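Local coordinates for melanin biosynthesis protein TyrA, putative (PDB 2IIZ) that binds heme b and, as a member of the dye-decolorizing (DyP-type) peroxidase family, probably acts as a heme peroxidase, at residues A45-I48 with Y49-D53; A68-W71 with D72-Y75; G138-F141 with M142-D146; H161-E164 with V165-G169; C262-P265 with D266-E269. One frame throughout, in Å; residues are numbered along the deposited sequence.

How the interactions relate
All five contacts are local, each joining neighbours along one continuous stretch, and they follow one another in the chain without overlap. Interactions 1 and 2 lie in the N-terminal half, away from the heme, with centres about 24 Å apart. Interaction 3 carries the chain from strand 130-139 toward the heme, which Asp146 touches, and interaction 5 reaches the same heme through Phe268; the centres of the two are about 25 Å apart, on opposite sides of the chain's centre. Interactions 4 and 5 are direct neighbours, their centres about 11 Å apart, and the backbone Arg263 N lies 3.0 Å from Val165 O, probably hydrogen-bonded, tying helix 160-166 to the end of strand 254-262.

Interaction 1. Residues A45-I48 with Y49-D53; sequences AQYI and YELTD
This is an i to i+4 contact within helix 34-54, where Tyr47 and Leu51 share one helix face and Gln46 and Glu50 the next. Leu51 places CD1 over the middle of the Tyr47 ring, 3.7 Å from the centroid and 14° off its normal, a CH-pi contact. The ring is there because Tyr47 CG stands anti to the backbone N (chi1 174°), beside its carbonyl. Were Tyr47 replaced by an alanine, Leu51 CD1 would probably lose its aromatic partner and a gap would open toward Glu121 and Met125 of helix 112-125. On the polar face, Glu50 OE2 lies 3.6 Å from Gln46 CG, and a water that donates to Glu50 OE1 is weakly bonded by Gln46 NE2. Beneath run the backbone bonds, among them a nearly straight one from Glu50 N to Gln46 O, 2.9 Å. Ile48 packs on Val64 of the sheet and Ile122 of helix 112-125, as expected of an amphipathic helix in this ferredoxin-like, dimeric alpha+beta barrel fold.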
# COMPACT_ATOMS: atom_id res chain seq x y z
N ALA A 45 -20.55 -7.93 -8.41
CA ALA A 45 -20.84 -6.78 -9.25
C ALA A 45 -21.88 -5.85 -8.61
O ALA A 45 -21.74 -4.63 -8.61
CB ALA A 45 -21.35 -7.26 -10.59
N GLN A 46 -22.92 -6.46 -8.08
CA GLN A 46 -24.00 -5.74 -7.44
C GLN A 46 -23.52 -5.00 -6.21
O GLN A 46 -23.82 -3.82 -6.03
CB GLN A 46 -25.05 -6.74 -7.01
CG GLN A 46 -26.33 -6.15 -6.47
CD GLN A 46 -27.27 -7.23 -6.02
OE1 GLN A 46 -28.35 -7.40 -6.57
NE2 GLN A 46 -26.85 -8.00 -4.99
N TYR A 47 -22.78 -5.71 -5.36
CA TYR A 47 -22.24 -5.17 -4.12
C TYR A 47 -21.41 -3.94 -4.43
O TYR A 47 -21.61 -2.90 -3.83
CB TYR A 47 -21.43 -6.28 -3.45
CG TYR A 47 -20.63 -5.95 -2.22
CD1 TYR A 47 -21.23 -5.48 -1.06
CD2 TYR A 47 -19.25 -6.15 -2.20
CE1 TYR A 47 -20.46 -5.19 0.08
CE2 TYR A 47 -18.48 -5.87 -1.09
CZ TYR A 47 -19.07 -5.39 0.05
OH TYR A 47 -18.26 -5.13 1.14
N ILE A 48 -20.48 -4.08 -5.38
CA ILE A 48 -19.63 -2.98 -5.82
C ILE A 48 -20.42 -1.74 -6.26
O ILE A 48 -20.00 -0.60 -6.03
CB ILE A 48 -18.69 -3.43 -6.97
CG1 ILE A 48 -17.61 -4.35 -6.40
CG2 ILE A 48 -18.01 -2.23 -7.63
CD1 ILE A 48 -16.69 -4.99 -7.45
N TYR A 49 -21.55 -1.98 -6.91
CA TYR A 49 -22.45 -0.90 -7.35
C TYR A 49 -23.07 -0.24 -6.14
O TYR A 49 -22.97 0.96 -5.95
CB TYR A 49 -23.52 -1.51 -8.24
CG TYR A 49 -24.43 -0.58 -8.99
CD1 TYR A 49 -25.61 -0.12 -8.42
CD2 TYR A 49 -24.13 -0.18 -10.29
CE1 TYR A 49 -26.47 0.74 -9.13
CE2 TYR A 49 -24.97 0.67 -11.01
CZ TYR A 49 -26.13 1.13 -10.43
OH TYR A 49 -26.95 1.97 -11.16
N GLU A 50 -23.73 -1.05 -5.33
CA GLU A 50 -24.37 -0.60 -4.10
C GLU A 50 -23.45 0.23 -3.17
O GLU A 50 -23.92 1.12 -2.46
CB GLU A 50 -24.93 -1.83 -3.35
CG GLU A 50 -26.12 -2.49 -4.09
CD GLU A 50 -26.61 -3.81 -3.47
OE1 GLU A 50 -25.87 -4.46 -2.70
OE2 GLU A 50 -27.77 -4.18 -3.77
N LEU A 51 -22.15 -0.08 -3.20
CA LEU A 51 -21.15 0.57 -2.34
C LEU A 51 -20.84 2.02 -2.73
O LEU A 51 -20.31 2.80 -1.91
CB LEU A 51 -19.84 -0.23 -2.35
CG LEU A 51 -19.85 -1.56 -1.60
CD1 LEU A 51 -18.57 -2.30 -1.87
CD2 LEU A 51 -19.99 -1.32 -0.14
N THR A 52 -21.16 2.36 -3.98
CA THR A 52 -21.07 3.73 -4.45
C THR A 52 -21.94 4.65 -3.58
O THR A 52 -21.48 5.68 -3.09
CB THR A 52 -21.43 3.80 -5.96
OG1 THR A 52 -20.36 3.17 -6.71
CG2 THR A 52 -21.52 5.25 -6.43
N ASP A 53 -23.19 4.26 -3.38
CA ASP A 53 -24.08 4.98 -2.48
C ASP A 53 -23.64 4.84 -0.99
O ASP A 53 -23.57 5.83 -0.26
CB ASP A 53 -25.51 4.49 -2.66
CG ASP A 53 -26.09 4.84 -4.04
OD1 ASP A 53 -25.93 5.98 -4.53
OD2 ASP A 53 -26.72 3.96 -4.66
O HOH W 1 -25.52 -7.33 -2.48
O HOH W 2 -19.25 1.11 -8.17

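Interaction 2. Residues A68-W71 with D72-Y75; sequences ANYW and DSLY
Trp71 offers one face of its indole to Tyr75, whose CB sits 3.8 Å from the centroid of the five-membered ring in a CH-pi contact. Trp71 opens the short helix 71-74, a single helical turn that follows strand 61-67, and Tyr75 is the first residue beyond it to leave helical geometry. The phenol ring of Tyr75 continues across the six-membered part of the indole, obliquely, with planes 43° apart and centroids separated by 4.8 Å. A chi1 of -176° turns the indole to the carbonyl side of Trp71, where it meets Tyr75. Its NE1 is hydrogen-bonded to Ser78 O, which ties down the pyrrole end of the indole, while Asp72 OD1 approaches CD1 in the ring plane and Asp72 itself forms a salt bridge with Arg79. The Tyr75 ring also meets Phe306 edge-to-face. Tyr70 serves the start of the turn: its ring lies against Ser73 CB and Leu74 CG, and the latter comes to 3.4 Å from CE2. The buried Tyr70 OH has no polar partner in the model. The turn closes through a short backbone bond, Tyr75 N to Trp71 O, 2.6 Å.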
# COMPACT_ATOMS: atom_id res chain seq x y z
N ALA A 68 -10.29 -12.02 -21.54
CA ALA A 68 -10.63 -12.39 -22.92
C ALA A 68 -10.59 -13.91 -23.14
O ALA A 68 -11.45 -14.48 -23.82
CB ALA A 68 -9.70 -11.69 -23.90
N ASN A 69 -9.59 -14.56 -22.54
CA ASN A 69 -9.37 -16.00 -22.72
C ASN A 69 -10.24 -16.90 -21.83
O ASN A 69 -10.16 -18.12 -21.91
CB ASN A 69 -7.87 -16.32 -22.50
CG ASN A 69 -7.03 -16.03 -23.74
OD1 ASN A 69 -7.54 -15.55 -24.75
ND2 ASN A 69 -5.74 -16.33 -23.65
N TYR A 70 -11.06 -16.30 -20.97
CA TYR A 70 -11.95 -17.05 -20.10
C TYR A 70 -13.43 -16.76 -20.36
O TYR A 70 -14.29 -17.48 -19.85
CB TYR A 70 -11.63 -16.70 -18.66
CG TYR A 70 -12.32 -17.56 -17.65
CD1 TYR A 70 -12.10 -18.93 -17.61
CD2 TYR A 70 -13.20 -17.00 -16.73
CE1 TYR A 70 -12.74 -19.73 -16.67
CE2 TYR A 70 -13.84 -17.79 -15.79
CZ TYR A 70 -13.61 -19.15 -15.77
OH TYR A 70 -14.24 -19.93 -14.84
N TRP A 71 -13.73 -15.72 -21.13
CA TRP A 71 -15.12 -15.37 -21.44
C TRP A 71 -15.94 -16.60 -21.80
O TRP A 71 -17.02 -16.80 -21.27
CB TRP A 71 -15.22 -14.34 -22.58
CG TRP A 71 -16.64 -13.91 -22.81
CD1 TRP A 71 -17.54 -14.45 -23.69
CD2 TRP A 71 -17.32 -12.84 -22.14
NE1 TRP A 71 -18.73 -13.79 -23.61
CE2 TRP A 71 -18.63 -12.80 -22.66
CE3 TRP A 71 -16.96 -11.92 -21.14
CZ2 TRP A 71 -19.57 -11.87 -22.22
CZ3 TRP A 71 -17.90 -10.99 -20.71
CH2 TRP A 71 -19.19 -10.97 -21.25
N ASP A 72 -15.41 -17.42 -22.71
CA ASP A 72 -16.17 -18.55 -23.27
C ASP A 72 -16.37 -19.77 -22.37
O ASP A 72 -17.18 -20.64 -22.66
CB ASP A 72 -15.56 -18.96 -24.60
CG ASP A 72 -15.76 -17.90 -25.66
OD1 ASP A 72 -16.74 -17.14 -25.56
OD2 ASP A 72 -14.94 -17.83 -26.60
N SER A 73 -15.62 -19.84 -21.27
CA SER A 73 -15.87 -20.83 -20.24
C SER A 73 -17.05 -20.37 -19.38
O SER A 73 -17.90 -21.18 -18.99
CB SER A 73 -14.62 -21.00 -19.37
OG SER A 73 -13.51 -21.37 -20.17
N LEU A 74 -17.10 -19.07 -19.09
CA LEU A 74 -18.15 -18.47 -18.27
C LEU A 74 -19.41 -18.10 -19.04
O LEU A 74 -20.50 -18.29 -18.52
CB LEU A 74 -17.65 -17.17 -17.63
CG LEU A 74 -17.18 -17.17 -16.18
CD1 LEU A 74 -16.92 -15.73 -15.77
CD2 LEU A 74 -18.16 -17.84 -15.24
N TYR A 75 -19.26 -17.57 -20.25
CA TYR A 75 -20.41 -17.06 -21.02
C TYR A 75 -20.44 -17.63 -22.45
O TYR A 75 -20.32 -16.89 -23.43
CB TYR A 75 -20.41 -15.53 -21.01
CG TYR A 75 -20.49 -14.95 -19.60
CD1 TYR A 75 -21.65 -15.05 -18.84
CD2 TYR A 75 -19.39 -14.31 -19.02
CE1 TYR A 75 -21.71 -14.51 -17.55
CE2 TYR A 75 -19.45 -13.78 -17.72
CZ TYR A 75 -20.61 -13.88 -17.00
OH TYR A 75 -20.67 -13.36 -15.73

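Interaction 3. Residues G138-F141 with M142-D146; sequences GFRF and MDSRD. With HEM (protoporphyrin IX containing Fe), chain C; EDO (1,2-ethanediol), chain D.
The contact forms a tight reversal where strand 130-139 ends and the chain turns toward the heme pocket, with Asp143 at the centre of an inverse gamma turn. One direct backbone bond spans it, Arg145 N to Phe141 O at 2.7 Å, and a water that accepts from Phe141 N and donates to Arg145 O bridges the two arms of the turn. Selenomethionine Met142 folds back over the Phe141 ring in a Met-aromatic contact: CG lies over one face, 3.9 Å from the centroid, and the selenium stands farther out, 4.8 Å from the same point and 13° off the normal. A chi1 of -55° puts CG above the ring by setting it opposite the Met142 carbonyl carbon, beside the backbone N. Arg145 CB also brushes Phe141 O. Across the turn, Ser144 OG rides above one face of the Arg140 guanidinium. Arg145 NH1 forms a salt bridge with Asp143, its bonds weak, NE bonds to Gly149 O and NH2, weakly, to Gln210 O, so each of the three nitrogens has a partner. The turn also faces the second subunit, where Asp113 accepts a bond from Met142 N. Past the turn, in the same chain, Asp146 is held by Thr148 through OD2 and by His188 through OD1, and that same OD1 reaches the heme, 3.4 Å from methyl carbon CMB.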
# COMPACT_ATOMS: atom_id res chain seq x y z
N GLY A 138 -2.93 1.25 -6.01
CA GLY A 138 -2.66 2.50 -6.72
C GLY A 138 -2.83 3.69 -5.80
O GLY A 138 -3.56 3.63 -4.78
N PHE A 139 -2.17 4.79 -6.14
CA PHE A 139 -2.32 6.01 -5.38
C PHE A 139 -2.13 7.24 -6.26
O PHE A 139 -1.28 7.23 -7.15
CB PHE A 139 -1.33 6.03 -4.24
CG PHE A 139 0.11 5.98 -4.68
CD1 PHE A 139 0.72 4.78 -5.00
CD2 PHE A 139 0.86 7.15 -4.76
CE1 PHE A 139 2.05 4.74 -5.41
CE2 PHE A 139 2.20 7.12 -5.16
CZ PHE A 139 2.79 5.91 -5.48
N ARG A 140 -2.93 8.27 -6.01
CA ARG A 140 -2.69 9.59 -6.59
C ARG A 140 -1.34 10.13 -6.12
O ARG A 140 -1.04 10.09 -4.93
CB ARG A 140 -3.77 10.58 -6.18
CG ARG A 140 -3.59 11.97 -6.78
CD ARG A 140 -4.77 12.89 -6.48
NE ARG A 140 -5.96 12.51 -7.24
CZ ARG A 140 -7.15 13.10 -7.14
NH1 ARG A 140 -7.34 14.12 -6.31
NH2 ARG A 140 -8.18 12.67 -7.87
N PHE A 141 -0.54 10.64 -7.05
CA PHE A 141 0.75 11.21 -6.70
C PHE A 141 0.68 12.72 -6.97
O PHE A 141 0.50 13.15 -8.10
CB PHE A 141 1.88 10.56 -7.51
CG PHE A 141 3.26 11.01 -7.10
CD1 PHE A 141 3.77 10.69 -5.85
CD2 PHE A 141 4.05 11.75 -7.97
CE1 PHE A 141 5.02 11.08 -5.47
CE2 PHE A 141 5.33 12.16 -7.60
CZ PHE A 141 5.81 11.83 -6.34
N MSE A 142 0.83 13.50 -5.91
CA MSE A 142 0.78 14.97 -6.00
C MSE A 142 -0.57 15.42 -6.63
O MSE A 142 -1.60 14.85 -6.28
CB MSE A 142 2.02 15.50 -6.75
CG MSE A 142 3.34 15.04 -6.11
SE MSE A 142 3.51 15.39 -4.17
CE MSE A 142 2.71 14.06 -3.47
N ASP A 143 -0.56 16.41 -7.54
CA ASP A 143 -1.77 16.85 -8.25
C ASP A 143 -2.01 16.01 -9.49
O ASP A 143 -1.85 16.47 -10.62
CB ASP A 143 -1.74 18.36 -8.61
CG ASP A 143 -0.37 18.86 -9.06
OD1 ASP A 143 0.66 18.23 -8.71
OD2 ASP A 143 -0.33 19.90 -9.76
N SER A 144 -2.39 14.75 -9.25
CA SER A 144 -2.60 13.77 -10.32
C SER A 144 -1.42 13.64 -11.28
O SER A 144 -1.58 13.71 -12.51
CB SER A 144 -3.87 14.09 -11.08
OG SER A 144 -4.93 14.26 -10.16
N ARG A 145 -0.23 13.44 -10.72
CA ARG A 145 0.96 13.23 -11.53
C ARG A 145 1.38 11.73 -11.54
O ARG A 145 1.11 10.95 -10.60
CB ARG A 145 2.10 14.19 -11.08
CG ARG A 145 1.57 15.60 -10.70
CD ARG A 145 2.65 16.63 -10.32
NE ARG A 145 3.19 17.24 -11.52
CZ ARG A 145 3.00 18.49 -11.95
NH1 ARG A 145 2.27 19.37 -11.31
NH2 ARG A 145 3.58 18.85 -13.08
N ASP A 146 2.02 11.34 -12.64
CA ASP A 146 2.69 10.06 -12.75
C ASP A 146 3.97 10.25 -11.98
O ASP A 146 4.37 11.40 -11.73
CB ASP A 146 2.97 9.75 -14.23
CG ASP A 146 3.82 8.49 -14.43
OD1 ASP A 146 3.26 7.38 -14.42
OD2 ASP A 146 5.05 8.63 -14.61
CHA HEM C . -1.20 11.26 -22.60
CHB HEM C . 1.82 9.34 -19.38
CHC HEM C . 1.16 4.99 -21.25
CHD HEM C . -2.26 6.77 -24.10
C1A HEM C . -0.29 11.13 -21.58
C2A HEM C . 0.27 12.21 -20.81
C3A HEM C . 1.11 11.66 -19.91
C4A HEM C . 1.09 10.23 -20.10
CMA HEM C . 1.96 12.37 -18.85
CAA HEM C . -0.06 13.71 -21.00
CBA HEM C . -1.25 14.16 -20.12
CGA HEM C . -2.57 13.72 -20.70
O1A HEM C . -3.20 12.77 -20.16
O2A HEM C . -3.00 14.31 -21.73
C1B HEM C . 1.91 8.01 -19.62
C2B HEM C . 2.77 7.09 -18.90
C3B HEM C . 2.58 5.87 -19.42
C4B HEM C . 1.61 6.00 -20.48
CMB HEM C . 3.69 7.53 -17.74
CAB HEM C . 3.22 4.53 -19.05
CBB HEM C . 4.48 4.46 -18.63
C1C HEM C . 0.19 5.11 -22.20
C2C HEM C . -0.27 4.03 -23.03
C3C HEM C . -1.22 4.52 -23.83
C4C HEM C . -1.38 5.92 -23.50
CMC HEM C . 0.31 2.61 -22.94
CAC HEM C . -2.04 3.79 -24.91
CBC HEM C . -1.89 2.50 -25.24
C1D HEM C . -2.31 8.13 -23.95
C2D HEM C . -3.27 8.98 -24.60
C3D HEM C . -2.94 10.39 -24.13
C4D HEM C . -1.82 10.23 -23.25
CMD HEM C . -4.39 8.55 -25.57
CAD HEM C . -3.63 11.71 -24.51
CBD HEM C . -2.83 12.34 -25.64
CGD HEM C . -3.57 13.48 -26.30
O1D HEM C . -3.18 14.66 -26.06
O2D HEM C . -4.54 13.20 -27.06
NA HEM C . 0.23 9.92 -21.13
NB HEM C . 1.21 7.31 -20.59
NC HEM C . -0.50 6.26 -22.50
ND HEM C . -1.48 8.89 -23.16
FE HEM C . 0.03 8.13 -21.96
C1 EDO D . -10.31 13.51 -4.46
O1 EDO D . -10.60 14.07 -5.74
C2 EDO D . -10.58 14.54 -3.38
O2 EDO D . -10.70 13.89 -2.10
O HOH W 3 -1.49 10.87 -9.73

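Interaction 4. Residues H161-E164 with V165-G169; sequences HRQE and VALVG
Val165 and His161 make the close part of this contact, on the inner side of helix 160-166, whereas Gln163 and Leu167 meet more loosely on another side and Glu164 is exposed. Val165 sets CG2 over one face of the imidazole, 3.9 Å from its centroid and 29° off the normal, touching NE2 at 3.6 Å. The ring comes within reach because a chi1 of -161° swings it to the carbonyl side of His161 CA and hence toward the next turn. NE2 is in turn hydrogen-bonded to Glu240 OE1 of strand 238-249, which probably limits the ring's rotation while the methyl covers its face. Ala166 adds a tight touch, its CB 3.2 Å from Arg162 O. By contrast, Leu167 runs side by side with Gln163, its CD1 3.9 Å from Gln163 CG. The backbone closes the turn: Val165 N bonds to His161 O at 2.9 Å, Ala166 N to Arg162 O at 2.8 Å, and Leu167 N to Gln163 O, the last as the chain leaves the helix. Arg162 points elsewhere, NE to Cys15 O. The methyl over the ring is plain packing, but the carboxylate of Glu240 would probably polarise the imidazole and could favour its protonated form, a likely electrostatic tie between helix and sheet.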
# COMPACT_ATOMS: atom_id res chain seq x y z
N HIS A 161 -18.82 12.94 -22.55
CA HIS A 161 -17.95 12.36 -23.57
C HIS A 161 -17.30 11.07 -23.08
O HIS A 161 -17.10 10.16 -23.86
CB HIS A 161 -16.87 13.35 -24.02
CG HIS A 161 -16.27 12.99 -25.34
ND1 HIS A 161 -17.02 12.86 -26.49
CD2 HIS A 161 -14.98 12.73 -25.70
CE1 HIS A 161 -16.23 12.54 -27.50
NE2 HIS A 161 -14.99 12.45 -27.04
N ARG A 162 -16.99 10.99 -21.79
CA ARG A 162 -16.45 9.76 -21.19
C ARG A 162 -17.31 8.55 -21.52
O ARG A 162 -16.83 7.52 -21.94
CB ARG A 162 -16.39 9.87 -19.67
CG ARG A 162 -15.56 11.03 -19.16
CD ARG A 162 -15.81 11.26 -17.69
NE ARG A 162 -14.97 10.42 -16.86
CZ ARG A 162 -13.68 10.65 -16.60
NH1 ARG A 162 -13.06 11.71 -17.10
NH2 ARG A 162 -13.01 9.81 -15.82
N GLN A 163 -18.61 8.69 -21.32
CA GLN A 163 -19.51 7.59 -21.60
C GLN A 163 -19.43 7.24 -23.09
O GLN A 163 -19.30 6.07 -23.47
CB GLN A 163 -20.94 7.93 -21.13
CG GLN A 163 -21.19 7.68 -19.60
CD GLN A 163 -20.43 8.63 -18.67
OE1 GLN A 163 -19.97 9.69 -19.10
NE2 GLN A 163 -20.31 8.26 -17.39
N GLU A 164 -19.49 8.27 -23.93
CA GLU A 164 -19.42 8.14 -25.40
C GLU A 164 -18.18 7.33 -25.84
O GLU A 164 -18.27 6.47 -26.72
CB GLU A 164 -19.38 9.54 -26.02
CG GLU A 164 -19.63 9.61 -27.52
CD GLU A 164 -21.09 9.70 -27.89
OE1 GLU A 164 -21.94 9.87 -26.98
OE2 GLU A 164 -21.39 9.60 -29.10
N VAL A 165 -17.04 7.61 -25.21
CA VAL A 165 -15.78 6.96 -25.57
C VAL A 165 -15.69 5.56 -24.97
O VAL A 165 -15.28 4.63 -25.65
CB VAL A 165 -14.55 7.78 -25.10
CG1 VAL A 165 -13.24 7.01 -25.29
CG2 VAL A 165 -14.49 9.08 -25.86
N ALA A 166 -16.07 5.42 -23.71
CA ALA A 166 -15.80 4.21 -22.94
C ALA A 166 -16.78 3.06 -23.16
O ALA A 166 -16.36 1.90 -23.17
CB ALA A 166 -15.73 4.53 -21.45
N LEU A 167 -18.06 3.37 -23.34
CA LEU A 167 -19.12 2.38 -23.27
C LEU A 167 -19.63 1.90 -24.64
O LEU A 167 -19.87 2.70 -25.55
CB LEU A 167 -20.32 2.92 -22.48
CG LEU A 167 -20.06 3.34 -21.03
CD1 LEU A 167 -21.34 3.87 -20.37
CD2 LEU A 167 -19.50 2.19 -20.20
N VAL A 168 -19.81 0.58 -24.76
CA VAL A 168 -20.44 -0.00 -25.95
C VAL A 168 -21.87 0.52 -26.01
O VAL A 168 -22.51 0.73 -24.96
CB VAL A 168 -20.48 -1.54 -25.88
CG2 VAL A 168 -19.08 -2.14 -25.71
N GLY A 169 -22.35 0.73 -27.24
CA GLY A 169 -23.70 1.22 -27.50
C GLY A 169 -24.48 0.25 -28.39
O GLY A 169 -24.29 -0.97 -28.31

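Interaction 5. Residues C262-P265 with D266-E269; sequences CRTP and DHFE. With HEM (protoporphyrin IX containing Fe), chain C.
Cys262, at the end of strand 254-262, and Thr264 are extended, but Arg263 between them takes helical angles and kinks the chain, which then turns through Pro265 into helix 266-276. Two waters bridge this entrance: one receives from Phe268 N and donates to Thr264 O, and the other donates to Pro265 O and, weakly, to the side-chain atom Glu269 OE1. Thr264 spans the junction with both branches. Its OG1 donates to Asp266 OD1 at 2.6 Å, meeting the carboxylate from above its plane, 47° out. Its CG2 rests over one face of the His267 ring, 3.5 Å from the centroid, a close CH-pi contact. A chi1 of 173° sends OG1 to the carbonyl side of Thr264 and leaves CG2 wedged between N and C, where it faces the imidazole. With an alanine in place of Thr264, Asp266 OD1 would probably lose its hydroxyl donor and that face of His267 its methyl cover. Cys262 SG comes at the same ring obliquely, 3.5 Å from ND1, and accepts a bond from Thr264 N; ND1 itself is hydrogen-bonded to Glu240 O. Phe268, next along, stacks on His182 and touches Phe258, and its CD1 lies 3.2 Å from heme CBC. The junction is thus a strand-to-helix connection of the C-terminal DyP-type domain, whose first helical turn brings Phe268 into the heme pocket.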
# COMPACT_ATOMS: atom_id res chain seq x y z
N CYS A 262 -12.71 1.54 -23.19
CA CYS A 262 -13.13 1.96 -24.52
C CYS A 262 -14.26 1.10 -25.07
O CYS A 262 -14.39 -0.07 -24.72
CB CYS A 262 -11.92 1.88 -25.45
SG CYS A 262 -12.10 2.68 -27.07
N ARG A 263 -15.10 1.67 -25.93
CA ARG A 263 -16.19 0.92 -26.52
C ARG A 263 -15.70 -0.03 -27.62
O ARG A 263 -16.43 -0.92 -28.03
CB ARG A 263 -17.25 1.85 -27.09
CG ARG A 263 -16.99 2.32 -28.50
CD ARG A 263 -17.72 3.61 -28.76
NE ARG A 263 -19.16 3.43 -28.80
CZ ARG A 263 -20.04 4.41 -28.98
NH1 ARG A 263 -19.62 5.67 -29.13
NH2 ARG A 263 -21.33 4.15 -29.00
N THR A 264 -14.46 0.19 -28.08
CA THR A 264 -13.83 -0.71 -29.06
C THR A 264 -12.39 -0.99 -28.63
O THR A 264 -11.70 -0.10 -28.13
CB THR A 264 -13.88 -0.12 -30.50
OG1 THR A 264 -13.10 -0.95 -31.36
CG2 THR A 264 -13.33 1.29 -30.57
N PRO A 265 -11.93 -2.25 -28.82
CA PRO A 265 -10.56 -2.60 -28.39
C PRO A 265 -9.41 -2.17 -29.34
O PRO A 265 -8.25 -2.25 -28.95
CB PRO A 265 -10.61 -4.13 -28.30
CG PRO A 265 -11.65 -4.54 -29.34
CD PRO A 265 -12.64 -3.40 -29.43
N ASP A 266 -9.71 -1.73 -30.55
CA ASP A 266 -8.60 -1.43 -31.47
C ASP A 266 -8.01 -0.02 -31.24
O ASP A 266 -6.90 0.28 -31.70
CB ASP A 266 -8.93 -1.73 -32.95
CG ASP A 266 -10.28 -1.24 -33.35
OD1 ASP A 266 -10.85 -0.45 -32.58
OD2 ASP A 266 -10.78 -1.65 -34.44
N HIS A 267 -8.73 0.83 -30.52
CA HIS A 267 -8.19 2.14 -30.17
C HIS A 267 -6.89 2.04 -29.37
O HIS A 267 -5.86 2.57 -29.79
CB HIS A 267 -9.22 2.96 -29.41
CG HIS A 267 -10.30 3.50 -30.28
ND1 HIS A 267 -11.16 4.49 -29.87
CD2 HIS A 267 -10.65 3.20 -31.56
CE1 HIS A 267 -12.00 4.77 -30.85
NE2 HIS A 267 -11.72 4.00 -31.88
N PHE A 268 -6.93 1.35 -28.23
CA PHE A 268 -5.71 1.08 -27.44
C PHE A 268 -4.62 0.42 -28.31
O PHE A 268 -3.46 0.77 -28.21
CB PHE A 268 -6.03 0.19 -26.25
CG PHE A 268 -4.82 -0.49 -25.63
CD1 PHE A 268 -4.05 0.16 -24.68
CD2 PHE A 268 -4.46 -1.79 -25.99
CE1 PHE A 268 -2.95 -0.46 -24.11
CE2 PHE A 268 -3.36 -2.41 -25.42
CZ PHE A 268 -2.61 -1.74 -24.48
N GLU A 269 -5.02 -0.52 -29.17
CA GLU A 269 -4.04 -1.28 -29.97
C GLU A 269 -3.30 -0.39 -30.95
O GLU A 269 -2.06 -0.36 -30.99
CB GLU A 269 -4.70 -2.43 -30.72
CG GLU A 269 -3.69 -3.41 -31.30
CD GLU A 269 -4.31 -4.50 -32.16
OE1 GLU A 269 -5.36 -5.07 -31.77
OE2 GLU A 269 -3.75 -4.80 -33.24
CHA HEM C . -1.20 11.26 -22.60
CHB HEM C . 1.82 9.34 -19.38
CHC HEM C . 1.16 4.99 -21.25
CHD HEM C . -2.26 6.77 -24.10
C1A HEM C . -0.29 11.13 -21.58
C2A HEM C . 0.27 12.21 -20.81
C3A HEM C . 1.11 11.66 -19.91
C4A HEM C . 1.09 10.23 -20.10
CMA HEM C . 1.96 12.37 -18.85
CAA HEM C . -0.06 13.71 -21.00
CBA HEM C . -1.25 14.16 -20.12
CGA HEM C . -2.57 13.72 -20.70
O1A HEM C . -3.20 12.77 -20.16
O2A HEM C . -3.00 14.31 -21.73
C1B HEM C . 1.91 8.01 -19.62
C2B HEM C . 2.77 7.09 -18.90
C3B HEM C . 2.58 5.87 -19.42
C4B HEM C . 1.61 6.00 -20.48
CMB HEM C . 3.69 7.53 -17.74
CAB HEM C . 3.22 4.53 -19.05
CBB HEM C . 4.48 4.46 -18.63
C1C HEM C . 0.19 5.11 -22.20
C2C HEM C . -0.27 4.03 -23.03
C3C HEM C . -1.22 4.52 -23.83
C4C HEM C . -1.38 5.92 -23.50
CMC HEM C . 0.31 2.61 -22.94
CAC HEM C . -2.04 3.79 -24.91
CBC HEM C . -1.89 2.50 -25.24
C1D HEM C . -2.31 8.13 -23.95
C2D HEM C . -3.27 8.98 -24.60
C3D HEM C . -2.94 10.39 -24.13
C4D HEM C . -1.82 10.23 -23.25
CMD HEM C . -4.39 8.55 -25.57
CAD HEM C . -3.63 11.71 -24.51
CBD HEM C . -2.83 12.34 -25.64
CGD HEM C . -3.57 13.48 -26.30
O1D HEM C . -3.18 14.66 -26.06
O2D HEM C . -4.54 13.20 -27.06
NA HEM C . 0.23 9.92 -21.13
NB HEM C . 1.21 7.31 -20.59
NC HEM C . -0.50 6.26 -22.50
ND HEM C . -1.48 8.89 -23.16
FE HEM C . 0.03 8.13 -21.96
O HOH W 4 -9.46 0.33 -26.91
O HOH W 5 -7.17 -5.22 -28.90